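Local coordinates for branched-chain amino acid aminotransferase (Thermoproteus uzoniensis, PDB 5CE8), which probably transfers the amino groups of leucine, isoleucine and valine to 2-oxoglutarate, using pyridoxal 5'-phosphate as cofactor, at residues K135-E140 and E263-I268; A145-R150 and A174-A179; Y182-M187 and S198-F203. One frame throughout, in Å; residues are numbered along the deposited sequence.

Contact 1: K135-E140 and E263-I268; sequences KYLKVE and EITPII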
# COMPACT_ATOMS: atom_id res chain seq x y z
N LYS A 135 -28.38 27.26 -4.56
CA LYS A 135 -26.92 26.93 -4.42
C LYS A 135 -26.59 25.77 -3.41
O LYS A 135 -27.32 25.61 -2.40
CB LYS A 135 -26.14 28.25 -4.16
CG LYS A 135 -26.16 29.22 -5.36
N TYR A 136 -25.54 24.96 -3.70
CA TYR A 136 -25.01 23.84 -2.80
C TYR A 136 -23.88 24.26 -1.84
O TYR A 136 -23.73 23.71 -0.73
CB TYR A 136 -24.49 22.64 -3.64
CG TYR A 136 -24.19 21.34 -2.86
CD1 TYR A 136 -25.14 20.81 -1.99
CD2 TYR A 136 -23.00 20.62 -3.05
CE1 TYR A 136 -24.94 19.62 -1.30
CE2 TYR A 136 -22.76 19.41 -2.33
CZ TYR A 136 -23.75 18.91 -1.48
OH TYR A 136 -23.60 17.73 -0.76
N LEU A 137 -23.04 25.18 -2.30
CA LEU A 137 -21.97 25.74 -1.50
C LEU A 137 -21.99 27.24 -1.63
O LEU A 137 -22.32 27.75 -2.70
CB LEU A 137 -20.63 25.20 -1.99
CG LEU A 137 -20.38 23.70 -1.97
CD1 LEU A 137 -19.02 23.30 -2.57
CD2 LEU A 137 -20.56 23.14 -0.54
N LYS A 138 -21.53 27.91 -0.56
CA LYS A 138 -21.36 29.39 -0.53
C LYS A 138 -20.71 29.93 -1.83
O LYS A 138 -19.68 29.44 -2.25
CB LYS A 138 -20.52 29.87 0.67
CG LYS A 138 -20.62 29.23 2.07
CD LYS A 138 -19.70 30.03 3.06
CE LYS A 138 -19.46 29.38 4.45
NZ LYS A 138 -18.07 29.15 5.02
N VAL A 139 -21.32 30.93 -2.48
CA VAL A 139 -20.78 31.43 -3.80
C VAL A 139 -19.42 32.11 -3.62
O VAL A 139 -18.45 31.96 -4.45
CB VAL A 139 -21.79 32.35 -4.55
CG1 VAL A 139 -22.25 33.57 -3.70
CG2 VAL A 139 -21.17 32.83 -5.88
N GLU A 140 -19.34 32.85 -2.53
CA GLU A 140 -18.10 33.58 -2.19
C GLU A 140 -16.93 32.72 -1.76
O GLU A 140 -15.86 33.27 -1.59
CB GLU A 140 -18.34 34.70 -1.15
CG GLU A 140 -18.61 34.26 0.27
CD GLU A 140 -19.94 33.55 0.41
OE1 GLU A 140 -20.77 33.65 -0.54
OE2 GLU A 140 -20.14 32.92 1.47
N GLU A 263 -21.49 23.92 -9.02
CA GLU A 263 -21.08 24.88 -10.08
C GLU A 263 -19.55 25.08 -9.94
O GLU A 263 -18.81 24.08 -10.03
CB GLU A 263 -21.96 26.13 -9.99
CG GLU A 263 -23.47 25.76 -10.02
CD GLU A 263 -24.45 26.93 -10.02
OE1 GLU A 263 -25.48 26.93 -10.75
OE2 GLU A 263 -24.21 27.85 -9.24
N ILE A 264 -19.10 26.31 -9.78
CA ILE A 264 -17.65 26.64 -9.62
C ILE A 264 -17.58 27.34 -8.31
O ILE A 264 -18.05 28.47 -8.21
CB ILE A 264 -17.13 27.61 -10.75
CG1 ILE A 264 -17.66 27.20 -12.16
CG2 ILE A 264 -15.59 27.70 -10.75
CD1 ILE A 264 -17.24 25.82 -12.63
N THR A 265 -17.06 26.67 -7.28
CA THR A 265 -17.03 27.26 -5.94
C THR A 265 -15.56 27.42 -5.61
O THR A 265 -14.85 26.41 -5.59
CB THR A 265 -17.78 26.35 -4.96
OG1 THR A 265 -19.16 26.30 -5.32
CG2 THR A 265 -17.61 26.80 -3.51
N PRO A 266 -15.08 28.68 -5.39
CA PRO A 266 -13.76 28.98 -4.79
C PRO A 266 -13.55 28.24 -3.45
O PRO A 266 -14.48 28.20 -2.63
CB PRO A 266 -13.87 30.51 -4.47
CG PRO A 266 -14.91 31.03 -5.31
CD PRO A 266 -15.92 29.90 -5.43
N ILE A 267 -12.35 27.74 -3.20
CA ILE A 267 -11.97 27.21 -1.91
C ILE A 267 -11.07 28.30 -1.22
O ILE A 267 -10.02 28.55 -1.71
CB ILE A 267 -11.26 25.86 -2.08
CG1 ILE A 267 -12.24 24.85 -2.58
CG2 ILE A 267 -10.84 25.33 -0.72
CD1 ILE A 267 -11.61 23.69 -3.29
N ILE A 268 -11.54 28.97 -0.17
CA ILE A 268 -10.75 30.05 0.42
C ILE A 268 -10.00 29.64 1.69
O ILE A 268 -9.25 30.41 2.24
CB ILE A 268 -11.58 31.34 0.65
CG1 ILE A 268 -12.81 31.07 1.50
CG2 ILE A 268 -11.85 31.97 -0.73
CD1 ILE A 268 -13.53 32.31 2.06
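Leu137, Lys138 and Val139 belong to the loop that carries the chain from strand 125-132 of the antiparallel sheet to strand 142-146 of the mixed sheet, and they lie against Thr265 and Pro266 of strand 265-270. No hydrogen bond crosses between the segments; apolar atoms and backbone carbonyls make the contact. Thr265 points its side chain toward the loop. Its CG2, anti to the backbone N, reaches Leu137 CB at 3.7 Å and also meets the carbonyl of the next residue, with 3.6 Å between Thr265 CG2 and Lys138 O. The same torsion (chi1 -65°) leaves Thr265 OG1 anti to the carbonyl carbon, where it hydrogen-bonds to Ala262 O. The leucine crosses the threonine at about a right angle, and its branch adds a second touch, Leu137 CD1 to Thr265 CG2 at 3.9 Å. In the two-domain fold of class IV aminotransferases this loop joins the two sheets, consistent with an interdomain linker: the backbone of Pro266 bonds to Val142, and residues 137-140, just ahead of Val142, run at 59° to residues 265-268. One step further on, Val139 O lies against the ring carbons of the proline in van der Waals contact, 3.4 Å from Pro266 CD. The packing then thins, with Glu140 O standing 4.3 Å from Ile268 CG2. The side chains of Val139 and Glu140 start away from the strand and are exposed. Lys138 extends its amino group to a salt bridge with Asp183, whereas Leu137 is buried and also packs on Val142 and Glu200.

Contact 2: A145-R150 and A174-A179; sequences AVVSWR and AVEARA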
# COMPACT_ATOMS: atom_id res chain seq x y z
N ALA A 145 -11.57 20.96 4.68
CA ALA A 145 -10.73 20.16 5.51
C ALA A 145 -10.35 18.90 4.77
O ALA A 145 -11.18 18.23 4.15
CB ALA A 145 -11.40 19.84 6.82
N VAL A 146 -9.07 18.55 4.79
CA VAL A 146 -8.72 17.18 4.28
C VAL A 146 -9.19 16.23 5.36
O VAL A 146 -8.81 16.40 6.56
CB VAL A 146 -7.15 16.88 4.05
CG1 VAL A 146 -7.02 15.48 3.48
CG2 VAL A 146 -6.48 17.95 3.10
N VAL A 147 -10.02 15.27 4.97
CA VAL A 147 -10.56 14.30 5.91
C VAL A 147 -9.77 13.03 6.18
O VAL A 147 -8.78 12.70 5.48
CB VAL A 147 -12.01 13.95 5.59
CG1 VAL A 147 -12.82 15.15 5.67
CG2 VAL A 147 -12.20 13.31 4.20
N SER A 148 -10.16 12.35 7.27
CA SER A 148 -9.46 11.12 7.71
C SER A 148 -9.78 9.94 6.79
O SER A 148 -9.01 9.02 6.77
CB SER A 148 -9.84 10.67 9.14
OG SER A 148 -11.29 10.43 9.21
N TRP A 149 -10.98 9.94 6.17
CA TRP A 149 -11.45 9.00 5.21
C TRP A 149 -10.81 9.11 3.85
O TRP A 149 -10.82 10.13 3.26
CB TRP A 149 -12.99 9.17 5.03
CG TRP A 149 -13.72 8.86 6.31
CD1 TRP A 149 -14.17 9.76 7.19
CD2 TRP A 149 -14.07 7.58 6.81
NE1 TRP A 149 -14.74 9.13 8.22
CE2 TRP A 149 -14.61 7.78 8.04
CE3 TRP A 149 -13.81 6.29 6.42
CZ2 TRP A 149 -15.03 6.69 8.89
CZ3 TRP A 149 -14.20 5.23 7.21
CH2 TRP A 149 -14.80 5.45 8.45
N ARG A 150 -10.25 8.04 3.35
CA ARG A 150 -9.75 8.04 2.01
C ARG A 150 -10.85 7.69 1.02
O ARG A 150 -11.75 6.95 1.38
CB ARG A 150 -8.62 7.03 1.87
CG ARG A 150 -7.47 7.25 2.83
CD ARG A 150 -6.76 8.60 2.53
NE ARG A 150 -5.48 8.81 3.23
CZ ARG A 150 -5.24 9.68 4.24
NH1 ARG A 150 -6.19 10.44 4.80
NH2 ARG A 150 -3.98 9.80 4.73
N ALA A 174 -18.19 13.89 4.05
CA ALA A 174 -18.99 15.10 4.10
C ALA A 174 -19.35 15.43 5.54
O ALA A 174 -19.19 16.61 5.99
CB ALA A 174 -20.23 14.90 3.27
N VAL A 175 -19.73 14.41 6.30
CA VAL A 175 -20.12 14.58 7.69
C VAL A 175 -18.94 14.92 8.55
O VAL A 175 -19.05 15.79 9.41
CB VAL A 175 -20.87 13.34 8.22
CG1 VAL A 175 -20.99 13.31 9.79
CG2 VAL A 175 -22.21 13.25 7.50
N GLU A 176 -17.81 14.26 8.33
CA GLU A 176 -16.64 14.60 9.07
C GLU A 176 -16.30 16.07 8.93
O GLU A 176 -16.07 16.75 9.90
CB GLU A 176 -15.41 13.77 8.64
CG GLU A 176 -14.16 14.13 9.50
CD GLU A 176 -12.93 13.39 9.12
OE1 GLU A 176 -11.83 14.01 9.06
OE2 GLU A 176 -13.07 12.16 8.84
N ALA A 177 -16.31 16.61 7.72
CA ALA A 177 -15.97 18.00 7.58
C ALA A 177 -17.00 18.97 8.19
O ALA A 177 -16.69 19.95 8.90
CB ALA A 177 -15.72 18.28 6.08
N ARG A 178 -18.26 18.66 7.97
CA ARG A 178 -19.34 19.49 8.45
C ARG A 178 -19.56 19.42 9.92
O ARG A 178 -19.84 20.47 10.49
CB ARG A 178 -20.61 19.12 7.71
CG ARG A 178 -20.51 19.46 6.23
CD ARG A 178 -21.70 18.91 5.45
NE ARG A 178 -21.82 19.40 4.10
CZ ARG A 178 -21.02 19.06 3.11
NH1 ARG A 178 -19.95 18.25 3.34
NH2 ARG A 178 -21.24 19.55 1.88
N ALA A 179 -19.35 18.26 10.54
CA ALA A 179 -19.39 18.11 12.04
C ALA A 179 -18.48 19.14 12.76
O ALA A 179 -18.87 19.71 13.76
CB ALA A 179 -19.06 16.70 12.49
O HOH W 1 -14.65 10.51 10.75
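Glu176 grips Ser148 by both its carboxylate oxygens, and this is the tight part of the contact. CG anti to the backbone N (chi1 -178°) and an extended chain beyond it carry the carboxylate from the helix to the loop. Glu176 OE1 accepts from Ser148 N at 3.0 Å on its syn side. Glu176 OE2 takes the hydroxyl of the same serine, also syn, with 2.5 Å to Ser148 OG; so short a distance is doubtful in its exact value and should not be over-read. A weak bond from Ser148 N to OE2 adds little. Val147 lies alongside the acid, pointing the opposite way, with Val147 CB 3.5 Å from Glu176 OE1. The segments belong to a beta-alpha-beta unit: strand 142-146 runs into the gripped loop, helix 167-179 follows, and strand 184-188 returns parallel beside the first strand. Helix and loop fit more loosely next to the carboxylate, where Val147 CG1 and Ala177 CB are 4.3 Å apart. Another looser side lies toward Trp149, whose CD1 comes within 3.1 Å of Glu176 OE2, the ring and carboxylate planes being 55° apart. The indole N-H makes no direct hydrogen bond to the partly exposed acid; one water links them, accepting from Trp149 NE1 at 2.9 Å and donating to Glu176 OE2 at 3.0 Å. Arg246 of a third subunit bonds to Ser148 OG and makes a cation-pi contact with Trp149; its charge may also be felt by the carboxylate, which shares Ser148 OG with it.

Contact 3: Y182-M187 and S198-F203; sequences YDEAIM and SGENIF. With PLP (pyridoxal-5'-phosphate), chain D.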
# COMPACT_ATOMS: atom_id res chain seq x y z
N TYR A 182 -16.62 23.19 9.00
CA TYR A 182 -16.17 23.41 7.59
C TYR A 182 -17.30 23.19 6.64
O TYR A 182 -18.29 22.43 6.96
CB TYR A 182 -15.06 22.41 7.17
CG TYR A 182 -13.86 22.48 8.07
CD1 TYR A 182 -12.89 23.47 7.90
CD2 TYR A 182 -13.71 21.59 9.14
CE1 TYR A 182 -11.81 23.58 8.76
CE2 TYR A 182 -12.62 21.69 10.00
CZ TYR A 182 -11.70 22.70 9.81
OH TYR A 182 -10.61 22.78 10.64
N ASP A 183 -17.18 23.73 5.44
CA ASP A 183 -18.27 23.60 4.49
C ASP A 183 -18.16 22.31 3.68
O ASP A 183 -19.15 21.75 3.30
CB ASP A 183 -18.33 24.80 3.56
CG ASP A 183 -18.27 26.10 4.29
OD1 ASP A 183 -19.24 26.36 5.03
OD2 ASP A 183 -17.26 26.86 4.18
N GLU A 184 -16.93 21.81 3.44
CA GLU A 184 -16.79 20.64 2.57
C GLU A 184 -15.48 19.90 2.89
O GLU A 184 -14.50 20.46 3.50
CB GLU A 184 -16.80 21.03 1.05
CG GLU A 184 -16.84 19.86 -0.00
CD GLU A 184 -17.99 18.89 0.30
OE1 GLU A 184 -19.08 19.17 -0.23
OE2 GLU A 184 -17.87 17.96 1.20
N ALA A 185 -15.49 18.64 2.43
CA ALA A 185 -14.38 17.70 2.55
C ALA A 185 -13.50 17.68 1.39
O ALA A 185 -13.97 17.83 0.32
CB ALA A 185 -14.87 16.31 2.76
N ILE A 186 -12.22 17.41 1.62
CA ILE A 186 -11.32 16.96 0.53
C ILE A 186 -10.87 15.59 0.90
O ILE A 186 -10.44 15.40 1.99
CB ILE A 186 -10.07 17.92 0.30
CG1 ILE A 186 -10.48 19.14 -0.56
CG2 ILE A 186 -8.98 17.27 -0.56
CD1 ILE A 186 -9.78 20.35 -0.17
N MET A 187 -10.79 14.68 -0.08
CA MET A 187 -10.42 13.34 0.18
C MET A 187 -9.18 13.00 -0.63
O MET A 187 -9.11 13.30 -1.87
CB MET A 187 -11.54 12.36 -0.29
CG MET A 187 -12.67 12.19 0.74
SD MET A 187 -13.79 10.79 0.34
CE MET A 187 -14.62 11.74 -0.78
N SER A 198 -16.40 15.63 -1.32
CA SER A 198 -17.42 14.58 -1.16
C SER A 198 -18.27 14.34 -2.40
O SER A 198 -18.60 13.20 -2.76
CB SER A 198 -18.27 14.81 0.11
OG SER A 198 -19.15 15.93 0.04
N GLY A 199 -18.61 15.41 -3.07
CA GLY A 199 -19.36 15.36 -4.28
C GLY A 199 -18.89 16.32 -5.37
O GLY A 199 -19.74 16.87 -6.05
N GLU A 200 -17.58 16.58 -5.49
CA GLU A 200 -17.09 17.64 -6.41
C GLU A 200 -15.76 17.28 -6.91
O GLU A 200 -14.97 16.77 -6.10
CB GLU A 200 -16.91 18.97 -5.65
CG GLU A 200 -18.17 19.62 -4.98
CD GLU A 200 -18.43 19.08 -3.57
OE1 GLU A 200 -19.46 19.43 -3.00
OE2 GLU A 200 -17.70 18.25 -3.00
N ASN A 201 -15.40 17.70 -8.12
CA ASN A 201 -14.00 17.56 -8.60
C ASN A 201 -13.30 18.79 -8.10
O ASN A 201 -13.94 19.78 -7.66
CB ASN A 201 -13.84 17.43 -10.08
CG ASN A 201 -14.44 16.12 -10.64
OD1 ASN A 201 -15.34 16.17 -11.39
ND2 ASN A 201 -13.94 14.98 -10.21
N ILE A 202 -11.99 18.71 -8.07
CA ILE A 202 -11.12 19.76 -7.48
C ILE A 202 -10.13 20.25 -8.54
O ILE A 202 -9.59 19.45 -9.33
CB ILE A 202 -10.23 19.23 -6.34
CG1 ILE A 202 -11.08 18.49 -5.34
CG2 ILE A 202 -9.48 20.34 -5.58
CD1 ILE A 202 -10.31 17.92 -4.15
N PHE A 203 -9.89 21.58 -8.54
CA PHE A 203 -8.89 22.23 -9.38
C PHE A 203 -7.98 23.13 -8.53
O PHE A 203 -8.44 23.87 -7.65
CB PHE A 203 -9.58 23.10 -10.47
CG PHE A 203 -10.10 22.35 -11.64
CD1 PHE A 203 -11.37 21.80 -11.60
CD2 PHE A 203 -9.45 22.38 -12.86
CE1 PHE A 203 -11.92 21.13 -12.66
CE2 PHE A 203 -10.03 21.71 -13.96
CZ PHE A 203 -11.25 21.08 -13.85
N1 PLP D . -17.24 13.82 -7.86
C2 PLP D . -17.98 12.78 -7.48
C2A PLP D . -17.47 11.80 -6.47
C3 PLP D . -19.35 12.63 -7.96
O3 PLP D . -20.14 11.59 -7.48
C4 PLP D . -19.86 13.63 -8.94
C4A PLP D . -21.26 13.56 -9.52
C5 PLP D . -18.91 14.72 -9.30
C6 PLP D . -17.62 14.72 -8.71
C5A PLP D . -19.24 15.87 -10.21
O4P PLP D . -19.69 15.45 -11.45
P PLP D . -20.56 16.43 -12.31
O1P PLP D . -21.85 16.85 -11.51
O2P PLP D . -19.67 17.50 -12.77
O3P PLP D . -21.11 15.67 -13.49
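The carboxylates of Glu184 and Glu200 approach from opposite directions, their planes 51° apart, in the mixed sheet that holds strands 184-188 and 201-206 and borders the cofactor pocket. The third flat group is the pyridine ring of pyridoxal phosphate: Gly199 C sits almost straight over one face, 3.9 Å from PLP N1. Ser198 OG stands above the Glu184 plane and donates to Glu184 OE2 at 2.7 Å. The same oxygen is met on its anti side by Ala185 N, nearly straight at 173°. Above the other carboxylate, Gly199 N donates to Glu200 OE2 at 3.0 Å. Between the two acids Glu184 OE1 and Glu200 OE1 are only 2.8 Å apart, two acceptors of like charge with no bond assigned; Arg178 supplies a counter-charge through its salt bridge with Glu184 OE2. A bend at chi2 (52°) turns the carboxylate of Glu184 to Ser198 OG and Ala185 N. Beside the polar cluster the strands meet through branched aliphatics: Ile186 and Ile202 pass at a slant, with Ile186 CG1 and Ile202 CD1 3.8 Å apart. Met187 bends its end over the serine backbone, Met187 CE lying 4.0 Å from Ser198 CA. Gly199, Glu200 and Asn201 line the pocket, and Asn201 ND2 bonds to Leu220 O. The cofactor's closest approach to the segment is Glu200 C, which meets PLP C6 at a tilt, 3.6 Å away.

How the contacts relate
All three contacts lie in or beside the mixed sheet, where strand 142-146 runs parallel to both 184-188 and 265-270. Contact 1 joins distant parts of the chain, and contacts 2 and 3 follow one another within its span. Their centres are about 9 Å apart for 2 and 3, about 11 Å for 1 and 3, and about 17 Å for 1 and 2. Contacts 2 and 3 share a probable backbone hydrogen bond, Ala145 O with Ile186 N; Tyr136 of contact 1 packs on Glu200 of contact 3. Contacts 2 and 3 both touch the second and third subunits, and contact 3 also reaches the cofactor, which places this sheet between the oligomer interface and the pyridoxal phosphate pocket.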